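Local coordinates for glycoside hydrolase family 31 (Kribbella flavida DSM 17836, PDB 5X3I), which hydrolyses the alpha-1,3-glucosidic linkages of the cyclic tetrasaccharide cyclobis-(1-6)-alpha-nigerosyl, releasing isomaltose inside the cell, at residues R652-D661 against Q674-L682. The protein carries 1 engineered substitution. Numbering follows the deposited sequence.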
ATOM      1  N   ARG A 652      -7.859  20.954   0.547  1.00 19.38           N
ATOM      2  CA  ARG A 652      -6.492  21.336   0.897  1.00 18.02           C
ATOM      3  C   ARG A 652      -5.927  20.327   1.892  1.00 16.71           C
ATOM      4  O   ARG A 652      -6.483  20.164   2.968  1.00 22.07           O
ATOM      5  CB  ARG A 652      -6.434  22.745   1.490  1.00 20.72           C
ATOM      6  CG  ARG A 652      -6.784  23.877   0.527  1.00 22.89           C
ATOM      7  CD  ARG A 652      -5.981  25.140   0.851  1.00 24.79           C
ATOM      8  NE  ARG A 652      -6.707  26.052   1.713  1.00 29.97           N
ATOM      9  CZ  ARG A 652      -6.154  27.055   2.391  1.00 32.22           C
ATOM     10  NH1 ARG A 652      -4.849  27.284   2.323  1.00 26.19           N
ATOM     11  NH2 ARG A 652      -6.912  27.827   3.151  1.00 32.88           N
ATOM     12  N   PRO A 653      -4.830  19.644   1.527  1.00 18.54           N
ATOM     13  CA  PRO A 653      -4.324  18.485   2.278  1.00 19.51           C
ATOM     14  C   PRO A 653      -3.955  18.736   3.740  1.00 19.20           C
ATOM     15  O   PRO A 653      -3.620  19.850   4.123  1.00 21.16           O
ATOM     16  CB  PRO A 653      -3.077  18.085   1.490  1.00 15.65           C
ATOM     17  CG  PRO A 653      -3.419  18.463   0.079  1.00 17.24           C
ATOM     18  CD  PRO A 653      -4.147  19.782   0.227  1.00 20.06           C
ATOM     19  N   LEU A 654      -4.022  17.675   4.534  1.00 19.77           N
ATOM     20  CA  LEU A 654      -3.625  17.722   5.937  1.00 17.24           C
ATOM     21  C   LEU A 654      -2.111  17.679   6.096  1.00 15.62           C
ATOM     22  O   LEU A 654      -1.540  18.497   6.802  1.00 20.55           O
ATOM     23  CB  LEU A 654      -4.273  16.572   6.709  1.00 15.82           C
ATOM     24  CG  LEU A 654      -3.961  16.488   8.202  1.00 17.44           C
ATOM     25  CD1 LEU A 654      -4.258  17.827   8.882  1.00 16.20           C
ATOM     26  CD2 LEU A 654      -4.762  15.338   8.846  1.00 15.21           C
ATOM     27  N   MET A 655      -1.451  16.742   5.421  1.00 17.76           N
ATOM     28  CA  MET A 655      -0.003  16.762   5.389  1.00 17.07           C
ATOM     29  C   MET A 655       0.342  17.351   4.016  1.00 18.69           C
ATOM     30  O   MET A 655       0.327  16.657   3.003  1.00 19.84           O
ATOM     31  CB  MET A 655       0.540  15.338   5.587  1.00 17.91           C
ATOM     32  CG  MET A 655       2.046  15.176   5.668  1.00 13.49           C
ATOM     33  SD  MET A 655       2.488  13.441   5.893  1.00 17.23           S
ATOM     34  CE  MET A 655       4.242  13.550   6.167  1.00 12.85           C
ATOM     35  N   ARG A 656       0.737  18.621   4.011  1.00 20.34           N
ATOM     36  CA  ARG A 656       0.565  19.444   2.815  1.00 17.75           C
ATOM     37  C   ARG A 656       1.861  19.956   2.221  1.00 18.26           C
ATOM     38  O   ARG A 656       2.508  20.828   2.805  1.00 20.58           O
ATOM     39  CB  ARG A 656      -0.364  20.629   3.121  1.00 19.14           C
ATOM     40  CG  ARG A 656      -0.765  21.458   1.897  1.00 18.42           C
ATOM     41  CD  ARG A 656      -1.550  22.700   2.305  1.00 19.30           C
ATOM     42  NE  ARG A 656      -2.661  22.376   3.193  1.00 18.59           N
ATOM     43  CZ  ARG A 656      -3.390  23.281   3.840  1.00 19.39           C
ATOM     44  NH1 ARG A 656      -3.134  24.573   3.698  1.00 21.14           N
ATOM     45  NH2 ARG A 656      -4.379  22.895   4.635  1.00 18.82           N
ATOM     46  N   PRO A 657       2.234  19.428   1.044  1.00 16.84           N
ATOM     47  CA  PRO A 657       3.360  19.981   0.288  1.00 18.00           C
ATOM     48  C   PRO A 657       3.153  21.474   0.070  1.00 17.78           C
ATOM     49  O   PRO A 657       2.025  21.912  -0.098  1.00 18.64           O
ATOM     50  CB  PRO A 657       3.305  19.212  -1.038  1.00 17.01           C
ATOM     51  CG  PRO A 657       2.637  17.939  -0.708  1.00 14.74           C
ATOM     52  CD  PRO A 657       1.620  18.284   0.351  1.00 15.82           C
ATOM     53  N   LEU A 658       4.226  22.243   0.087  1.00 19.55           N
ATOM     54  CA  LEU A 658       4.106  23.690  -0.010  1.00 21.77           C
ATOM     55  C   LEU A 658       3.539  24.184  -1.344  1.00 22.08           C
ATOM     56  O   LEU A 658       3.098  25.323  -1.430  1.00 25.55           O
ATOM     57  CB  LEU A 658       5.460  24.349   0.247  1.00 20.68           C
ATOM     58  CG  LEU A 658       5.781  24.673   1.707  1.00 23.96           C
ATOM     59  CD1 LEU A 658       5.968  23.411   2.512  1.00 21.83           C
ATOM     60  CD2 LEU A 658       7.022  25.541   1.798  1.00 21.43           C
ATOM     61  N   PHE A 659       3.517  23.342  -2.373  1.00 23.68           N
ATOM     62  CA  PHE A 659       3.061  23.829  -3.676  1.00 21.12           C
ATOM     63  C   PHE A 659       1.555  24.084  -3.700  1.00 23.03           C
ATOM     64  O   PHE A 659       1.056  24.751  -4.595  1.00 24.13           O
ATOM     65  CB  PHE A 659       3.481  22.878  -4.811  1.00 20.20           C
ATOM     66  CG  PHE A 659       2.673  21.606  -4.916  1.00 20.56           C
ATOM     67  CD1 PHE A 659       1.492  21.569  -5.633  1.00 20.23           C
ATOM     68  CD2 PHE A 659       3.142  20.431  -4.367  1.00 19.33           C
ATOM     69  CE1 PHE A 659       0.770  20.399  -5.750  1.00 20.37           C
ATOM     70  CE2 PHE A 659       2.422  19.260  -4.486  1.00 18.33           C
ATOM     71  CZ  PHE A 659       1.239  19.246  -5.180  1.00 16.84           C
ATOM     72  N   PHE A 660       0.833  23.589  -2.698  1.00 23.15           N
ATOM     73  CA  PHE A 660      -0.603  23.837  -2.638  1.00 20.66           C
ATOM     74  C   PHE A 660      -0.909  25.290  -2.331  1.00 22.63           C
ATOM     75  O   PHE A 660      -1.781  25.898  -2.946  1.00 23.42           O
ATOM     76  CB  PHE A 660      -1.273  22.938  -1.591  1.00 19.59           C
ATOM     77  CG  PHE A 660      -1.567  21.557  -2.093  1.00 19.14           C
ATOM     78  CD1 PHE A 660      -2.792  21.263  -2.653  1.00 15.55           C
ATOM     79  CD2 PHE A 660      -0.607  20.571  -2.039  1.00 17.39           C
ATOM     80  CE1 PHE A 660      -3.057  20.004  -3.131  1.00 17.72           C
ATOM     81  CE2 PHE A 660      -0.863  19.306  -2.520  1.00 16.60           C
ATOM     82  CZ  PHE A 660      -2.088  19.020  -3.063  1.00 15.89           C
ATOM     83  N   ASP A 661      -0.167  25.870  -1.408  1.00 25.19           N
ATOM     84  CA  ASP A 661      -0.386  27.246  -1.028  1.00 26.44           C
ATOM     85  C   ASP A 661       0.583  28.215  -1.699  1.00 27.10           C
ATOM     86  O   ASP A 661       0.367  29.377  -1.679  1.00 28.03           O
ATOM     87  CB  ASP A 661      -0.319  27.424   0.483  1.00 25.56           C
ATOM     88  CG  ASP A 661      -1.381  26.631   1.221  1.00 25.00           C
ATOM     89  OD1 ASP A 661      -2.514  26.659   0.830  1.00 23.40           O
ATOM     90  OD2 ASP A 661      -1.036  25.980   2.177  1.00 26.90           O
ATOM     91  N   GLN A 674       9.760  19.233   3.588  1.00 23.83           N
ATOM     92  CA  GLN A 674       8.971  20.173   4.379  1.00 20.54           C
ATOM     93  C   GLN A 674       7.506  20.088   4.031  1.00 18.68           C
ATOM     94  O   GLN A 674       7.152  19.782   2.901  1.00 26.31           O
ATOM     95  CB  GLN A 674       9.428  21.617   4.157  1.00 22.51           C
ATOM     96  CG  GLN A 674      10.799  21.930   4.643  1.00 25.73           C
ATOM     97  CD  GLN A 674      11.139  23.394   4.490  1.00 22.63           C
ATOM     98  OE1 GLN A 674      12.233  23.813   4.838  1.00 25.97           O
ATOM     99  NE2 GLN A 674      10.202  24.175   3.979  1.00 19.52           N
ATOM    100  N   TYR A 675       6.650  20.381   4.995  1.00 19.17           N
ATOM    101  CA  TYR A 675       5.224  20.431   4.725  1.00 18.45           C
ATOM    102  C   TYR A 675       4.480  21.251   5.758  1.00 17.99           C
ATOM    103  O   TYR A 675       4.972  21.484   6.858  1.00 20.07           O
ATOM    104  CB  TYR A 675       4.636  19.019   4.667  1.00 18.25           C
ATOM    105  CG  TYR A 675       4.817  18.226   5.937  1.00 18.51           C
ATOM    106  CD1 TYR A 675       5.990  17.525   6.177  1.00 17.62           C
ATOM    107  CD2 TYR A 675       3.808  18.168   6.896  1.00 17.01           C
ATOM    108  CE1 TYR A 675       6.159  16.797   7.328  1.00 15.26           C
ATOM    109  CE2 TYR A 675       3.965  17.440   8.046  1.00 16.24           C
ATOM    110  CZ  TYR A 675       5.141  16.764   8.265  1.00 16.48           C
ATOM    111  OH  TYR A 675       5.304  16.047   9.417  1.00 18.66           O
ATOM    112  N   LEU A 676       3.280  21.672   5.398  1.00 20.35           N
ATOM    113  CA  LEU A 676       2.383  22.297   6.343  1.00 19.33           C
ATOM    114  C   LEU A 676       1.485  21.214   6.930  1.00 20.38           C
ATOM    115  O   LEU A 676       0.937  20.401   6.185  1.00 18.24           O
ATOM    116  CB  LEU A 676       1.545  23.381   5.672  1.00 19.10           C
ATOM    117  CG  LEU A 676       2.322  24.579   5.124  1.00 23.62           C
ATOM    118  CD1 LEU A 676       1.453  25.363   4.171  1.00 27.19           C
ATOM    119  CD2 LEU A 676       2.791  25.463   6.265  1.00 21.47           C
ATOM    120  N   LEU A 677       1.362  21.185   8.254  1.00 17.13           N
ATOM    121  CA  LEU A 677       0.380  20.326   8.893  1.00 16.33           C
ATOM    122  C   LEU A 677      -0.861  21.175   9.128  1.00 16.05           C
ATOM    123  O   LEU A 677      -0.897  22.010  10.030  1.00 20.88           O
ATOM    124  CB  LEU A 677       0.933  19.766  10.202  1.00 17.94           C
ATOM    125  CG  LEU A 677       0.014  18.907  11.081  1.00 16.19           C
ATOM    126  CD1 LEU A 677      -0.157  17.535  10.479  1.00 16.32           C
ATOM    127  CD2 LEU A 677       0.582  18.796  12.482  1.00 14.70           C
ATOM    128  N   GLY A 678      -1.900  20.919   8.350  1.00 15.14           N
ATOM    129  CA  GLY A 678      -3.014  21.843   8.283  1.00 16.33           C
ATOM    130  C   GLY A 678      -2.575  23.211   7.778  1.00 17.66           C
ATOM    131  O   GLY A 678      -1.472  23.369   7.257  1.00 18.86           O
ATOM    132  N   ASP A 679      -3.437  24.204   7.950  1.00 20.21           N
ATOM    133  CA  ASP A 679      -3.151  25.567   7.515  1.00 19.00           C
ATOM    134  C   ASP A 679      -1.999  26.220   8.277  1.00 23.22           C
ATOM    135  O   ASP A 679      -1.197  26.935   7.690  1.00 26.66           O
ATOM    136  CB  ASP A 679      -4.393  26.451   7.669  1.00 20.54           C
ATOM    137  CG  ASP A 679      -5.510  26.059   6.743  1.00 18.73           C
ATOM    138  OD1 ASP A 679      -5.234  25.374   5.751  1.00 25.69           O
ATOM    139  OD2 ASP A 679      -6.663  26.443   6.995  1.00 26.44           O
ATOM    140  N   GLU A 680      -1.952  26.018   9.591  1.00 24.42           N
ATOM    141  CA  GLU A 680      -1.125  26.867  10.453  1.00 20.00           C
ATOM    142  C   GLU A 680       0.310  26.475  10.799  1.00 18.56           C
ATOM    143  O   GLU A 680       1.066  27.318  11.265  1.00 19.33           O
ATOM    144  CB  GLU A 680      -1.870  27.069  11.779  1.00 19.25           C
ATOM    145  CG  GLU A 680      -3.373  27.241  11.634  1.00 21.04           C
ATOM    146  CD  GLU A 680      -3.779  28.431  10.780  1.00 25.01           C
ATOM    147  OE1 GLU A 680      -2.922  29.264  10.439  1.00 26.35           O
ATOM    148  OE2 GLU A 680      -4.972  28.540  10.456  1.00 25.12           O
ATOM    149  N   LEU A 681       0.710  25.234  10.564  1.00 19.12           N
ATOM    150  CA  LEU A 681       2.013  24.792  11.056  1.00 16.30           C
ATOM    151  C   LEU A 681       2.896  24.245   9.947  1.00 18.77           C
ATOM    152  O   LEU A 681       2.464  23.407   9.175  1.00 21.87           O
ATOM    153  CB  LEU A 681       1.855  23.717  12.133  1.00 14.34           C
ATOM    154  CG  LEU A 681       1.188  24.064  13.466  1.00 17.67           C
ATOM    155  CD1 LEU A 681       0.976  22.796  14.287  1.00 15.22           C
ATOM    156  CD2 LEU A 681       2.015  25.069  14.238  1.00 15.29           C
ATOM    157  N   LEU A 682       4.146  24.690   9.915  1.00 19.49           N
ATOM    158  CA  LEU A 682       5.123  24.186   8.966  1.00 18.21           C
ATOM    159  C   LEU A 682       6.120  23.289   9.684  1.00 18.64           C
ATOM    160  O   LEU A 682       6.740  23.680  10.673  1.00 21.50           O
ATOM    161  CB  LEU A 682       5.833  25.344   8.254  1.00 19.90           C
ATOM    162  CG  LEU A 682       6.714  24.997   7.051  1.00 19.57           C
ATOM    163  CD1 LEU A 682       6.757  26.154   6.087  1.00 23.43           C
ATOM    164  CD2 LEU A 682       8.112  24.656   7.495  1.00 20.08           C
TER
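Arg-656 and Leu-676 form an antiparallel hydrogen-bonded pair, Arg-656 N reaching Leu-676 O at 2.8 Å and Leu-676 N returning to Arg-656 O; Gly-678 N adds a third backbone bond, to Leu-654 O, just beyond the paired residues. The tight part is the buried guanidinium of Arg-656. Its chain runs extended and then bends at chi3 (-51°), which lets NE and NH2 meet Pro-653 O side-on while NH1 and NH2 grip Asp-679 OD1 end-on, NH2 at 2.8 Å. NH1 also takes the syn lone pair of Asp-661 OD2 at 2.9 Å, and all these acceptors lie near the guanidinium plane, which stands 70° from the Asp-679 carboxylate. A leucine in place of this arginine would probably leave Pro-653 O without these donors and Asp-661 and Asp-679 without the cation they share here. On the other face of the ladder, the extended Met-655 lays CG over the Tyr-675 ring, 4.0 Å from its centroid, a CH-pi contact, with SD higher above the same face, a Met-aromatic contact. The partly exposed side is looser: Arg-652 completes a four-residue salt-bridge network, bonding Asp-661 OD1 through NH1, but Asp-679 OD1 sits over its guanidinium face, 3.9 Å from Arg-652 NH1, a long salt bridge with no N-H aimed at it. Within the C-terminal domain, strand 655-656 edges an antiparallel sheet beside 675-677; helix 622-650 supplies Arg-646 to Asp-679 OD2, and helix 541-556 packs Leu-552 on Tyr-675, whose hydroxyl bonds Phe-588 O.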